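Long-range contacts in endoglucanase (Ruminococcus champanellensis, PDB 6WQV), which probably hydrolyses internal beta-glycosidic bonds of cellulose and, as a broad-specificity family 5 glycoside hydrolase, of related plant polysaccharides, and here holds cellotriose: residues Asp239-Ser244 and Ile286-Ala291; Ile25-Gly30 and Trp320-Ala325. All blocks are in the same frame, centred on the assembly; numbering follows the deposited sequence.

Contact 1 (Asp239-Ser244 and Ile286-Ala291); sequences DIHSYS and IGQFGA. Unlike the reference sequence in segment 286-291: Q288 (reference Glu). With GLC (alpha-D-glucopyranose), chain E.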
loop_
_atom_site.group_PDB
_atom_site.type_symbol
_atom_site.label_atom_id
_atom_site.label_comp_id
_atom_site.label_asym_id
_atom_site.label_seq_id
_atom_site.Cartn_x
_atom_site.Cartn_y
_atom_site.Cartn_z
ATOM N N ASP A 239 6.562 -1.317 -4.982
ATOM C CA ASP A 239 6.013 -0.406 -3.983
ATOM C C ASP A 239 7.063 -0.137 -2.912
ATOM O O ASP A 239 7.533 -1.065 -2.240
ATOM C CB ASP A 239 4.743 -0.955 -3.328
ATOM C CG ASP A 239 4.070 0.059 -2.387
ATOM O OD1 ASP A 239 4.655 1.132 -2.119
ATOM O OD2 ASP A 239 2.952 -0.222 -1.909
ATOM N N ILE A 240 7.421 1.132 -2.756
ATOM C CA ILE A 240 8.278 1.604 -1.683
ATOM C C ILE A 240 7.437 2.511 -0.789
ATOM O O ILE A 240 6.766 3.423 -1.287
ATOM C CB ILE A 240 9.481 2.381 -2.242
ATOM C CG1 ILE A 240 10.378 1.480 -3.107
ATOM C CG2 ILE A 240 10.249 3.037 -1.106
ATOM C CD1 ILE A 240 10.943 0.250 -2.410
ATOM N N HIS A 241 7.464 2.267 0.519
ATOM C CA HIS A 241 6.925 3.228 1.478
ATOM C C HIS A 241 8.076 4.129 1.917
ATOM O O HIS A 241 9.185 3.653 2.199
ATOM C CB HIS A 241 6.322 2.530 2.699
ATOM C CG HIS A 241 5.273 1.510 2.368
ATOM N ND1 HIS A 241 4.590 0.810 3.342
ATOM C CD2 HIS A 241 4.812 1.049 1.184
ATOM C CE1 HIS A 241 3.756 -0.038 2.768
ATOM N NE2 HIS A 241 3.868 0.087 1.459
ATOM N N SER A 242 7.833 5.442 1.954
ATOM C CA SER A 242 8.916 6.380 2.252
ATOM C C SER A 242 8.407 7.538 3.109
ATOM O O SER A 242 8.093 8.625 2.614
ATOM C CB SER A 242 9.618 6.854 0.970
ATOM O OG SER A 242 10.832 7.524 1.257
ATOM N N TYR A 243 8.353 7.300 4.417
ATOM C CA TYR A 243 7.974 8.326 5.387
ATOM C C TYR A 243 9.242 9.088 5.743
ATOM O O TYR A 243 9.894 8.838 6.760
ATOM C CB TYR A 243 7.359 7.683 6.619
ATOM C CG TYR A 243 6.021 7.029 6.418
ATOM C CD1 TYR A 243 5.916 5.747 5.901
ATOM C CD2 TYR A 243 4.855 7.673 6.798
ATOM C CE1 TYR A 243 4.682 5.130 5.750
ATOM C CE2 TYR A 243 3.621 7.066 6.653
ATOM C CZ TYR A 243 3.536 5.805 6.119
ATOM O OH TYR A 243 2.305 5.212 5.978
ATOM N N SER A 244 9.592 10.043 4.884
ATOM C CA SER A 244 10.903 10.658 4.903
ATOM C C SER A 244 10.781 12.172 4.985
ATOM O O SER A 244 9.912 12.760 4.323
ATOM C CB SER A 244 11.654 10.287 3.616
ATOM O OG SER A 244 11.625 8.885 3.395
ATOM N N ILE A 286 5.398 5.196 -4.756
ATOM C CA ILE A 286 5.451 5.376 -3.301
ATOM C C ILE A 286 4.035 5.118 -2.798
ATOM O O ILE A 286 3.166 5.994 -2.801
ATOM C CB ILE A 286 6.010 6.741 -2.898
ATOM C CG1 ILE A 286 7.490 6.815 -3.284
ATOM C CG2 ILE A 286 5.828 6.967 -1.394
ATOM C CD1 ILE A 286 8.082 8.199 -3.267
ATOM N N GLY A 287 3.788 3.868 -2.384
ATOM C CA GLY A 287 2.448 3.443 -2.024
ATOM C C GLY A 287 1.985 3.914 -0.672
ATOM O O GLY A 287 0.779 3.865 -0.400
ATOM N N GLN A 288 2.915 4.365 0.174
ATOM C CA GLN A 288 2.579 5.076 1.400
ATOM C C GLN A 288 3.638 6.127 1.687
ATOM O O GLN A 288 4.837 5.828 1.645
ATOM C CB GLN A 288 2.530 4.145 2.611
ATOM C CG GLN A 288 1.492 3.048 2.560
ATOM C CD GLN A 288 1.433 2.227 3.850
ATOM O OE1 GLN A 288 1.009 1.076 3.845
ATOM N NE2 GLN A 288 1.855 2.823 4.957
ATOM N N PHE A 289 3.190 7.339 2.010
ATOM C CA PHE A 289 4.017 8.376 2.622
ATOM C C PHE A 289 3.075 9.213 3.489
ATOM O O PHE A 289 1.846 9.126 3.373
ATOM C CB PHE A 289 4.754 9.241 1.570
ATOM C CG PHE A 289 3.902 10.318 0.982
ATOM C CD1 PHE A 289 2.848 9.987 0.159
ATOM C CD2 PHE A 289 4.120 11.659 1.275
ATOM C CE1 PHE A 289 2.031 10.957 -0.357
ATOM C CE2 PHE A 289 3.299 12.637 0.751
ATOM C CZ PHE A 289 2.258 12.283 -0.064
ATOM N N GLY A 290 3.660 10.037 4.345
ATOM C CA GLY A 290 2.892 10.935 5.193
ATOM C C GLY A 290 3.825 11.556 6.200
ATOM O O GLY A 290 4.992 11.178 6.313
ATOM N N ALA A 291 3.304 12.550 6.913
ATOM C CA ALA A 291 4.025 13.183 8.013
ATOM C C ALA A 291 3.040 13.358 9.160
ATOM O O ALA A 291 1.956 13.914 8.969
ATOM C CB ALA A 291 4.619 14.541 7.617
HETATM C C1 GLC E . 3.547 1.032 7.167
HETATM C C2 GLC E . 2.224 0.297 7.272
HETATM C C3 GLC E . 1.045 0.994 7.801
HETATM C C4 GLC E . 1.408 1.802 9.024
HETATM C C5 GLC E . 2.433 2.820 8.582
HETATM C C6 GLC E . 2.767 3.877 9.620
HETATM O O1 GLC E . 3.816 1.660 5.983
HETATM O O2 GLC E . 1.971 -0.305 5.966
HETATM O O3 GLC E . 0.056 -0.042 8.156
HETATM O O4 GLC E . 0.225 2.412 9.551
HETATM O O5 GLC E . 3.689 2.110 8.240
HETATM O O6 GLC E . 3.341 3.329 10.725
#
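The H241 ring carries Q288 on one face: CG of Q288 sits 3.8 Å from the ring centroid, almost on its normal, and the amide beyond stacks with planes 26° apart. With CG of Q288 turned away from its own carbonyl carbon (chi1 -62°) and the chain extended, the amide passes the imidazole to the sugar. At the ring edge, ND1 of H241 is hydrogen-bonded to O1 of the alpha-glucose at 2.9 Å. On the Y243 ring, CA of F289 lies over one face, while NE2 of Q288 arrives at the edge and donates to OH of Y243 over 2.6 Å. That hydroxyl lies close to the amide plane, which stands 87° to the ring. A phenylalanine in place of this tyrosine would probably leave the amide N-H without its mate and the amide less fixed in rotation. The segments end strands six and seven of a (beta/alpha)8 barrel; Q288 replaces a reference glutamate where GH5 relatives carry the nucleophile. OE1 of Q288 accepts from O2 of the glucose at 2.7 Å and also from R75. Along the strands S242 N donates to Q288 O, and G287 N to OD1 of D239 at 2.9 Å, from above the carboxylate plane.

Contact 2 (Ile25-Gly30 and Trp320-Ala325); sequences IGWNLG and WWDNNA. With GLC (alpha-D-glucopyranose), chain E; BGC (beta-D-glucopyranose), chain B.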
loop_
_atom_site.group_PDB
_atom_site.type_symbol
_atom_site.label_atom_id
_atom_site.label_comp_id
_atom_site.label_asym_id
_atom_site.label_seq_id
_atom_site.Cartn_x
_atom_site.Cartn_y
_atom_site.Cartn_z
ATOM N N ILE A 25 -2.398 11.533 -7.904
ATOM C CA ILE A 25 -1.959 11.364 -6.517
ATOM C C ILE A 25 -2.984 10.453 -5.859
ATOM O O ILE A 25 -4.162 10.448 -6.233
ATOM C CB ILE A 25 -1.813 12.737 -5.819
ATOM C CG1 ILE A 25 -1.261 12.575 -4.397
ATOM C CG2 ILE A 25 -3.150 13.476 -5.821
ATOM C CD1 ILE A 25 -0.991 13.896 -3.687
ATOM N N GLY A 26 -2.533 9.634 -4.903
ATOM C CA GLY A 26 -3.384 8.640 -4.286
ATOM C C GLY A 26 -3.571 8.833 -2.782
ATOM O O GLY A 26 -2.841 9.587 -2.128
ATOM N N TRP A 27 -4.532 8.083 -2.242
ATOM C CA TRP A 27 -4.951 8.151 -0.845
ATOM C C TRP A 27 -5.217 6.740 -0.350
ATOM O O TRP A 27 -5.864 5.941 -1.044
ATOM C CB TRP A 27 -6.230 8.989 -0.771
ATOM C CG TRP A 27 -6.841 9.274 0.563
ATOM C CD1 TRP A 27 -6.571 10.339 1.376
ATOM C CD2 TRP A 27 -7.882 8.528 1.203
ATOM N NE1 TRP A 27 -7.388 10.302 2.492
ATOM C CE2 TRP A 27 -8.189 9.195 2.411
ATOM C CE3 TRP A 27 -8.581 7.356 0.883
ATOM C CZ2 TRP A 27 -9.161 8.718 3.298
ATOM C CZ3 TRP A 27 -9.557 6.893 1.762
ATOM C CH2 TRP A 27 -9.835 7.578 2.955
ATOM N N ASN A 28 -4.680 6.427 0.836
ATOM C CA ASN A 28 -4.892 5.134 1.481
ATOM C C ASN A 28 -6.069 5.223 2.446
ATOM O O ASN A 28 -6.123 6.135 3.278
ATOM C CB ASN A 28 -3.690 4.717 2.347
ATOM C CG ASN A 28 -2.548 4.100 1.569
ATOM O OD1 ASN A 28 -2.536 2.900 1.294
ATOM N ND2 ASN A 28 -1.558 4.913 1.253
ATOM N N LEU A 29 -6.959 4.228 2.380
ATOM C CA LEU A 29 -8.005 4.006 3.388
ATOM C C LEU A 29 -7.396 3.262 4.581
ATOM O O LEU A 29 -7.603 2.061 4.790
ATOM C CB LEU A 29 -9.139 3.205 2.762
ATOM C CG LEU A 29 -10.394 2.961 3.603
ATOM C CD1 LEU A 29 -11.197 4.238 3.798
ATOM C CD2 LEU A 29 -11.269 1.887 2.997
ATOM N N GLY A 30 -6.615 3.998 5.363
ATOM C CA GLY A 30 -5.812 3.371 6.397
ATOM C C GLY A 30 -6.561 3.060 7.680
ATOM O O GLY A 30 -7.560 3.691 8.039
ATOM N N TRP A 320 -0.848 9.049 -0.124
ATOM C CA TRP A 320 -0.851 9.470 1.276
ATOM C C TRP A 320 -1.458 8.382 2.161
ATOM O O TRP A 320 -2.470 7.773 1.809
ATOM C CB TRP A 320 -1.663 10.780 1.432
ATOM C CG TRP A 320 -1.745 11.250 2.872
ATOM C CD1 TRP A 320 -2.635 10.841 3.826
ATOM C CD2 TRP A 320 -0.872 12.184 3.518
ATOM N NE1 TRP A 320 -2.362 11.455 5.028
ATOM C CE2 TRP A 320 -1.297 12.296 4.862
ATOM C CE3 TRP A 320 0.215 12.943 3.088
ATOM C CZ2 TRP A 320 -0.656 13.128 5.772
ATOM C CZ3 TRP A 320 0.844 13.771 3.988
ATOM C CH2 TRP A 320 0.405 13.858 5.319
ATOM N N TRP A 321 -0.867 8.162 3.334
ATOM C CA TRP A 321 -1.403 7.224 4.320
ATOM C C TRP A 321 -2.350 7.974 5.258
ATOM O O TRP A 321 -1.896 8.760 6.090
ATOM C CB TRP A 321 -0.272 6.577 5.115
ATOM C CG TRP A 321 -0.762 5.675 6.192
ATOM C CD1 TRP A 321 -0.766 5.911 7.536
ATOM C CD2 TRP A 321 -1.333 4.378 6.015
ATOM N NE1 TRP A 321 -1.312 4.846 8.207
ATOM C CE2 TRP A 321 -1.666 3.884 7.296
ATOM C CE3 TRP A 321 -1.597 3.576 4.901
ATOM C CZ2 TRP A 321 -2.252 2.643 7.482
ATOM C CZ3 TRP A 321 -2.173 2.340 5.088
ATOM C CH2 TRP A 321 -2.491 1.876 6.370
ATOM N N ASP A 322 -3.663 7.735 5.136
ATOM C CA ASP A 322 -4.668 8.449 5.933
ATOM C C ASP A 322 -5.327 7.469 6.901
ATOM O O ASP A 322 -6.182 6.666 6.507
ATOM C CB ASP A 322 -5.719 9.113 5.039
ATOM C CG ASP A 322 -6.550 10.135 5.783
ATOM O OD1 ASP A 322 -6.712 9.979 7.006
ATOM O OD2 ASP A 322 -7.053 11.078 5.131
ATOM N N ASN A 323 -4.952 7.549 8.178
ATOM C CA ASN A 323 -5.529 6.681 9.192
ATOM C C ASN A 323 -6.604 7.365 10.026
ATOM O O ASN A 323 -6.985 6.842 11.077
ATOM C CB ASN A 323 -4.448 6.083 10.101
ATOM C CG ASN A 323 -3.766 7.114 10.966
ATOM O OD1 ASN A 323 -4.022 8.320 10.861
ATOM N ND2 ASN A 323 -2.889 6.644 11.847
ATOM N N ASN A 324 -7.102 8.524 9.587
ATOM C CA ASN A 324 -8.254 9.168 10.214
ATOM C C ASN A 324 -7.988 9.552 11.674
ATOM O O ASN A 324 -8.917 9.656 12.467
ATOM C CB ASN A 324 -9.510 8.290 10.098
ATOM C CG ASN A 324 -10.788 9.035 10.417
ATOM O OD1 ASN A 324 -10.991 10.151 9.952
ATOM N ND2 ASN A 324 -11.657 8.414 11.205
ATOM N N ALA A 325 -6.723 9.785 12.037
ATOM C CA ALA A 325 -6.339 10.108 13.409
ATOM C C ALA A 325 -5.657 11.473 13.427
ATOM O O ALA A 325 -4.715 11.710 12.668
ATOM C CB ALA A 325 -5.398 9.032 13.965
HETATM C C1 GLC E . 3.547 1.032 7.167
HETATM C C2 GLC E . 2.224 0.297 7.272
HETATM C C3 GLC E . 1.045 0.994 7.801
HETATM C C4 GLC E . 1.408 1.802 9.024
HETATM C C5 GLC E . 2.433 2.820 8.582
HETATM C C6 GLC E . 2.767 3.877 9.620
HETATM O O1 GLC E . 3.816 1.660 5.983
HETATM O O2 GLC E . 1.971 -0.305 5.966
HETATM O O3 GLC E . 0.056 -0.042 8.156
HETATM O O4 GLC E . 0.225 2.412 9.551
HETATM O O5 GLC E . 3.689 2.110 8.240
HETATM O O6 GLC E . 3.341 3.329 10.725
HETATM C C2 BGC B . -0.836 3.239 11.496
HETATM C C3 BGC B . -0.973 3.038 12.970
HETATM C C4 BGC B . -1.259 1.602 13.331
HETATM C C5 BGC B . -0.222 0.671 12.742
HETATM C C6 BGC B . -0.501 -0.789 12.906
HETATM C C1 BGC B . 0.211 2.307 10.900
HETATM O O2 BGC B . -0.477 4.612 11.202
HETATM O O3 BGC B . -2.061 3.900 13.460
HETATM O O4 BGC B . -1.165 1.425 14.793
HETATM O O5 BGC B . -0.131 0.904 11.273
HETATM O O6 BGC B . 0.639 -1.548 12.490
#
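N28 lays its side chain along the W320-W321 backbone and against the indole of W321. Its CB is 3.3 Å from the carbonyl O of W320 and also touches CE3 of W321. With CG anti to its own carbonyl carbon (chi1 -81°), the N28 side chain crosses that of W321 at about a right angle, CG of N28 3.5 Å from CE3 of W321 and the planes 55° apart. At the tip the amide divides its work: OD1 turns to R75, while ND2 of N28 bonds both G287 O and, at 3.1 Å, W320 O. That last oxygen is gripped twice by one residue, since N28 N also meets W320 O at 2.8 Å almost straight along C=O, whereas ND2 comes from well above the carbonyl plane. Here the first and last strands of the (beta/alpha)8 barrel lie side by side in parallel and close it. N28 and W321 share the face turned to the barrel's interior. The W321 indole has CA of G30 over one face, 3.6 Å above the plane; C3 of the alpha-glucose stands over the other near its rim, the sugar tilted steeply against the indole. NE1 of W321 donates to O2 of the next glucose, a beta-glucose, at 3.1 Å. N323 ND2, held by E331 O, also bonds O3 of that beta-glucose. On the sheet's other face NE1 of W27 donates to OD2 of D322 at 2.8 Å, meeting it on the anti side; OD2 also accepts from L336 N, and OD1 of D322 closes an Asx turn onto N324 N.

In the fold
Both contacts are buried, with centres about 11 Å apart, and both sit in the one barrel sheet at the strand ends that carry the sugar. Contact 1 pairs strands six and seven; contact 2 pairs the last strand with the first. Strands 284-289 and 318-322 are neighbours, so the two join directly: F289 O probably bonds W321 N at 2.9 Å, and OH of Y243 packs on CB of W321. Their chemistry differs. In 239-244 with 286-291, imidazole and amide grip the polar edge of the alpha-glucose. In 25-30 with 320-325, an indole sets one face, near its rim, against C3 of that sugar and its N-H on the next glucose. R75 serves both.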